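Local coordinates for tannase (Fusobacterium nucleatum subsp. nucleatum ATCC 25586, PDB 6YQ4), which probably hydrolyses the ester bonds of gallotannins as an alpha/beta-hydrolase, giving the bacterium detoxicant activity against them, and binds magnesium, at residues D5-S17 / R144-D156. Sequence-based numbering, arbitrary orientation.
Sequences DYDLKFNPDKYIS and RYLYLNDEVMPGD. With MG (magnesium ion), chain E.
The side-chain amide of N149 grips the backbone of 5-17 twice: ND2 donates to L8 O at 3.1 Å, nearly straight and in the plane of both groups, while OD1 accepts from F10 N at 2.7 Å, F10 N standing 54° out of the plane of the N149 carbonyl. ND2 also bonds to Y145 O, 3.0 Å away, and the three bonds together should hold the amide's rotation. With N149 CG anti to its own carbonyl carbon (chi1 -68°), ND2 lies over the centre of the Y145 ring. The aliphatic part of K9 slides past N149 in the opposite direction. The F10 ring receives M153 CE over one face, 3.7 Å from the ring centroid, with SD higher above the same ring in a Met-aromatic contact; Y145 OH lies at the edge of the F10 ring, in its plane. P12 CG packs on V152 CG2 at 3.8 Å. Y32 of strand 26-36 also meets the F10 ring. M153 also gives its carbonyl O to magnesium at 2.3 Å, beside D150 O and OD2 and G155 O. One side-chain amide, bridging L8 O and F10 N, thus pins the loop leading into strand 16-21 against the magnesium-binding loop after helix 134-148 of an alpha/beta-hydrolase fold.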
loop_
_atom_site.group_PDB
_atom_site.type_symbol
_atom_site.label_atom_id
_atom_site.label_comp_id
_atom_site.label_asym_id
_atom_site.label_seq_id
_atom_site.Cartn_x
_atom_site.Cartn_y
_atom_site.Cartn_z
ATOM N N ASP A 5 16.967 -10.706 24.377
ATOM C CA ASP A 5 16.680 -11.750 25.357
ATOM C C ASP A 5 15.646 -12.757 24.839
ATOM O O ASP A 5 15.623 -13.911 25.277
ATOM C CB ASP A 5 16.200 -11.132 26.677
ATOM C CG ASP A 5 14.776 -10.597 26.599
ATOM O OD1 ASP A 5 14.541 -9.597 25.878
ATOM O OD2 ASP A 5 13.892 -11.178 27.267
ATOM N N TYR A 6 14.790 -12.321 23.914
ATOM C CA TYR A 6 13.833 -13.221 23.283
ATOM C C TYR A 6 14.551 -14.063 22.241
ATOM O O TYR A 6 15.154 -13.520 21.313
ATOM C CB TYR A 6 12.695 -12.437 22.638
ATOM C CG TYR A 6 11.594 -12.073 23.597
ATOM C CD1 TYR A 6 11.701 -10.942 24.410
ATOM C CD2 TYR A 6 10.453 -12.855 23.695
ATOM C CE1 TYR A 6 10.700 -10.600 25.293
ATOM C CE2 TYR A 6 9.441 -12.524 24.576
ATOM C CZ TYR A 6 9.566 -11.393 25.378
ATOM O OH TYR A 6 8.560 -11.062 26.271
ATOM N N ASP A 7 14.495 -15.384 22.392
ATOM C CA ASP A 7 15.156 -16.271 21.444
ATOM C C ASP A 7 14.371 -16.332 20.136
ATOM O O ASP A 7 13.136 -16.392 20.135
ATOM C CB ASP A 7 15.302 -17.664 22.051
ATOM C CG ASP A 7 15.645 -18.706 21.024
ATOM O OD1 ASP A 7 16.823 -18.778 20.616
ATOM O OD2 ASP A 7 14.728 -19.447 20.620
ATOM N N LEU A 8 15.099 -16.321 19.014
ATOM C CA LEU A 8 14.498 -16.117 17.700
ATOM C C LEU A 8 14.441 -17.356 16.818
ATOM O O LEU A 8 14.018 -17.241 15.663
ATOM C CB LEU A 8 15.246 -15.016 16.939
ATOM C CG LEU A 8 14.875 -13.587 17.330
ATOM C CD1 LEU A 8 15.330 -12.600 16.271
ATOM C CD2 LEU A 8 13.365 -13.462 17.642
ATOM N N LYS A 9 14.851 -18.529 17.294
ATOM C CA LYS A 9 14.812 -19.692 16.418
ATOM C C LYS A 9 13.428 -20.330 16.433
ATOM O O LYS A 9 12.749 -20.382 17.463
ATOM C CB LYS A 9 15.893 -20.719 16.769
ATOM C CG LYS A 9 17.127 -20.595 15.826
ATOM C CD LYS A 9 16.833 -21.136 14.401
ATOM C CE LYS A 9 18.066 -21.281 13.503
ATOM N NZ LYS A 9 19.043 -20.167 13.624
ATOM N N PHE A 10 13.027 -20.802 15.264
ATOM C CA PHE A 10 11.697 -21.332 15.028
ATOM C C PHE A 10 11.630 -22.788 15.467
ATOM O O PHE A 10 12.482 -23.605 15.099
ATOM C CB PHE A 10 11.375 -21.191 13.543
ATOM C CG PHE A 10 10.142 -21.902 13.103
ATOM C CD1 PHE A 10 8.900 -21.310 13.245
ATOM C CD2 PHE A 10 10.228 -23.150 12.507
ATOM C CE1 PHE A 10 7.755 -21.962 12.818
ATOM C CE2 PHE A 10 9.098 -23.804 12.080
ATOM C CZ PHE A 10 7.853 -23.210 12.234
ATOM N N ASN A 11 10.603 -23.111 16.239
ATOM C CA ASN A 11 10.432 -24.455 16.761
ATOM C C ASN A 11 9.354 -25.182 15.972
ATOM O O ASN A 11 8.161 -24.934 16.191
ATOM C CB ASN A 11 10.069 -24.398 18.245
ATOM C CG ASN A 11 10.308 -25.700 18.933
ATOM O OD1 ASN A 11 10.041 -26.762 18.374
ATOM N ND2 ASN A 11 10.842 -25.640 20.146
ATOM N N PRO A 12 9.709 -26.087 15.055
ATOM C CA PRO A 12 8.684 -26.796 14.271
ATOM C C PRO A 12 7.809 -27.718 15.102
ATOM O O PRO A 12 6.852 -28.288 14.560
ATOM C CB PRO A 12 9.512 -27.607 13.247
ATOM C CG PRO A 12 10.888 -27.013 13.277
ATOM C CD PRO A 12 11.072 -26.485 14.676
ATOM N N ASP A 13 8.104 -27.885 16.391
ATOM C CA ASP A 13 7.333 -28.760 17.258
ATOM C C ASP A 13 6.259 -28.032 18.059
ATOM O O ASP A 13 5.384 -28.699 18.615
ATOM C CB ASP A 13 8.265 -29.505 18.222
ATOM C CG ASP A 13 9.100 -30.560 17.521
ATOM O OD1 ASP A 13 10.070 -31.075 18.135
ATOM O OD2 ASP A 13 8.775 -30.873 16.352
ATOM N N LYS A 14 6.294 -26.696 18.129
ATOM C CA LYS A 14 5.351 -25.923 18.949
ATOM C C LYS A 14 4.268 -25.350 18.039
ATOM O O LYS A 14 4.336 -24.203 17.607
ATOM C CB LYS A 14 6.064 -24.821 19.732
ATOM C CG LYS A 14 5.121 -23.866 20.495
ATOM C CD LYS A 14 4.135 -24.616 21.407
ATOM C CE LYS A 14 2.718 -24.041 21.322
ATOM N NZ LYS A 14 1.690 -25.027 21.778
ATOM N N TYR A 15 3.240 -26.152 17.776
ATOM C CA TYR A 15 2.165 -25.761 16.878
ATOM C C TYR A 15 0.841 -26.283 17.411
ATOM O O TYR A 15 0.803 -27.184 18.251
ATOM C CB TYR A 15 2.381 -26.318 15.465
ATOM C CG TYR A 15 2.349 -27.840 15.420
ATOM C CD1 TYR A 15 1.158 -28.535 15.189
ATOM C CD2 TYR A 15 3.509 -28.582 15.606
ATOM C CE1 TYR A 15 1.135 -29.917 15.133
ATOM C CE2 TYR A 15 3.488 -29.962 15.569
ATOM C CZ TYR A 15 2.302 -30.622 15.333
ATOM O OH TYR A 15 2.298 -32.001 15.292
ATOM N N ILE A 16 -0.252 -25.732 16.886
ATOM C CA ILE A 16 -1.584 -26.295 17.074
ATOM C C ILE A 16 -2.096 -26.762 15.719
ATOM O O ILE A 16 -1.925 -26.073 14.708
ATOM C CB ILE A 16 -2.564 -25.290 17.711
ATOM C CG1 ILE A 16 -2.038 -24.790 19.060
ATOM C CG2 ILE A 16 -3.944 -25.928 17.900
ATOM C CD1 ILE A 16 -2.806 -23.570 19.585
ATOM N N SER A 17 -2.721 -27.939 15.700
ATOM C CA SER A 17 -3.365 -28.452 14.496
ATOM C C SER A 17 -4.723 -27.786 14.338
ATOM O O SER A 17 -5.585 -27.908 15.217
ATOM C CB SER A 17 -3.532 -29.964 14.576
ATOM O OG SER A 17 -2.290 -30.618 14.455
ATOM N N ARG A 144 13.499 -10.732 8.075
ATOM C CA ARG A 144 14.801 -11.193 8.535
ATOM C C ARG A 144 14.659 -12.446 9.390
ATOM O O ARG A 144 15.456 -13.384 9.268
ATOM C CB ARG A 144 15.500 -10.062 9.290
ATOM C CG ARG A 144 15.745 -8.864 8.395
ATOM C CD ARG A 144 16.500 -7.756 9.078
ATOM N NE ARG A 144 17.040 -6.798 8.118
ATOM C CZ ARG A 144 18.322 -6.718 7.783
ATOM N NH1 ARG A 144 19.216 -7.536 8.325
ATOM N NH2 ARG A 144 18.715 -5.806 6.917
ATOM N N TYR A 145 13.625 -12.486 10.236
ATOM C CA TYR A 145 13.286 -13.694 10.982
ATOM C C TYR A 145 13.037 -14.874 10.051
ATOM O O TYR A 145 13.502 -15.989 10.313
ATOM C CB TYR A 145 12.051 -13.432 11.850
ATOM C CG TYR A 145 11.575 -14.625 12.642
ATOM C CD1 TYR A 145 11.944 -14.787 13.981
ATOM C CD2 TYR A 145 10.748 -15.584 12.060
ATOM C CE1 TYR A 145 11.524 -15.869 14.703
ATOM C CE2 TYR A 145 10.317 -16.672 12.781
ATOM C CZ TYR A 145 10.705 -16.812 14.106
ATOM O OH TYR A 145 10.281 -17.907 14.820
ATOM N N LEU A 146 12.285 -14.654 8.970
ATOM C CA LEU A 146 12.049 -15.722 7.999
ATOM C C LEU A 146 13.347 -16.253 7.411
ATOM O O LEU A 146 13.511 -17.471 7.280
ATOM C CB LEU A 146 11.136 -15.234 6.886
ATOM C CG LEU A 146 9.728 -14.860 7.337
ATOM C CD1 LEU A 146 8.864 -14.578 6.112
ATOM C CD2 LEU A 146 9.144 -15.963 8.172
ATOM N N TYR A 147 14.281 -15.361 7.044
ATOM C CA TYR A 147 15.552 -15.817 6.466
ATOM C C TYR A 147 16.391 -16.571 7.487
ATOM O O TYR A 147 16.953 -17.628 7.176
ATOM C CB TYR A 147 16.349 -14.632 5.905
ATOM C CG TYR A 147 15.928 -14.246 4.502
ATOM C CD1 TYR A 147 16.186 -15.087 3.417
ATOM C CD2 TYR A 147 15.248 -13.057 4.263
ATOM C CE1 TYR A 147 15.789 -14.741 2.126
ATOM C CE2 TYR A 147 14.850 -12.697 2.975
ATOM C CZ TYR A 147 15.119 -13.542 1.912
ATOM O OH TYR A 147 14.712 -13.174 0.650
ATOM N N LEU A 148 16.485 -16.041 8.714
ATOM C CA LEU A 148 17.261 -16.689 9.768
ATOM C C LEU A 148 16.805 -18.119 10.020
ATOM O O LEU A 148 17.626 -18.986 10.344
ATOM C CB LEU A 148 17.170 -15.867 11.053
ATOM C CG LEU A 148 18.074 -16.350 12.196
ATOM C CD1 LEU A 148 19.075 -15.298 12.629
ATOM C CD2 LEU A 148 17.232 -16.768 13.379
ATOM N N ASN A 149 15.512 -18.394 9.867
ATOM C CA ASN A 149 14.954 -19.709 10.151
ATOM C C ASN A 149 14.624 -20.492 8.899
ATOM O O ASN A 149 13.858 -21.455 8.980
ATOM C CB ASN A 149 13.683 -19.586 10.983
ATOM C CG ASN A 149 13.945 -19.097 12.361
ATOM O OD1 ASN A 149 14.454 -19.831 13.200
ATOM N ND2 ASN A 149 13.590 -17.853 12.619
ATOM N N ASP A 150 15.144 -20.079 7.740
ATOM C CA ASP A 150 14.778 -20.746 6.493
ATOM C C ASP A 150 15.143 -22.225 6.529
ATOM O O ASP A 150 14.350 -23.077 6.110
ATOM C CB ASP A 150 15.450 -20.048 5.306
ATOM C CG ASP A 150 14.875 -20.481 3.960
ATOM O OD1 ASP A 150 15.511 -20.192 2.919
ATOM O OD2 ASP A 150 13.791 -21.105 3.945
ATOM N N GLU A 151 16.325 -22.551 7.060
ATOM C CA GLU A 151 16.817 -23.918 6.944
ATOM C C GLU A 151 16.001 -24.880 7.787
ATOM O O GLU A 151 15.917 -26.067 7.463
ATOM C CB GLU A 151 18.292 -23.984 7.326
ATOM C CG GLU A 151 19.179 -23.249 6.315
ATOM C CD GLU A 151 20.656 -23.269 6.684
ATOM O OE1 GLU A 151 20.998 -23.774 7.782
ATOM O OE2 GLU A 151 21.475 -22.788 5.868
ATOM N N VAL A 152 15.367 -24.395 8.846
ATOM C CA VAL A 152 14.578 -25.276 9.686
ATOM C C VAL A 152 13.075 -25.128 9.438
ATOM O O VAL A 152 12.309 -26.040 9.786
ATOM C CB VAL A 152 14.938 -25.041 11.170
ATOM C CG1 VAL A 152 14.504 -23.646 11.628
ATOM C CG2 VAL A 152 14.359 -26.139 12.043
ATOM N N MET A 153 12.638 -24.038 8.820
ATOM C CA MET A 153 11.216 -23.815 8.564
ATOM C C MET A 153 10.843 -24.281 7.162
ATOM O O MET A 153 11.584 -24.024 6.206
ATOM C CB MET A 153 10.855 -22.334 8.719
ATOM C CG MET A 153 9.378 -21.988 8.454
ATOM S SD MET A 153 8.964 -20.230 8.692
ATOM C CE MET A 153 9.878 -19.927 10.203
ATOM N N PRO A 154 9.721 -24.984 7.013
ATOM C CA PRO A 154 9.278 -25.371 5.670
ATOM C C PRO A 154 9.080 -24.156 4.777
ATOM O O PRO A 154 8.800 -23.043 5.238
ATOM C CB PRO A 154 7.955 -26.109 5.931
ATOM C CG PRO A 154 8.108 -26.671 7.310
ATOM C CD PRO A 154 8.935 -25.648 8.072
ATOM N N GLY A 155 9.249 -24.375 3.487
ATOM C CA GLY A 155 9.142 -23.301 2.512
ATOM C C GLY A 155 10.494 -22.757 2.101
ATOM O O GLY A 155 11.556 -23.244 2.493
ATOM N N ASP A 156 10.437 -21.700 1.299
ATOM C CA ASP A 156 11.619 -21.096 0.697
ATOM C C ASP A 156 11.594 -19.597 0.956
ATOM O O ASP A 156 10.798 -18.877 0.349
ATOM C CB ASP A 156 11.664 -21.382 -0.804
ATOM C CG ASP A 156 12.877 -20.763 -1.485
ATOM O OD1 ASP A 156 13.830 -20.354 -0.776
ATOM O OD2 ASP A 156 12.875 -20.701 -2.737
HETATM MG MG MG E . 12.575 -23.173 4.328
#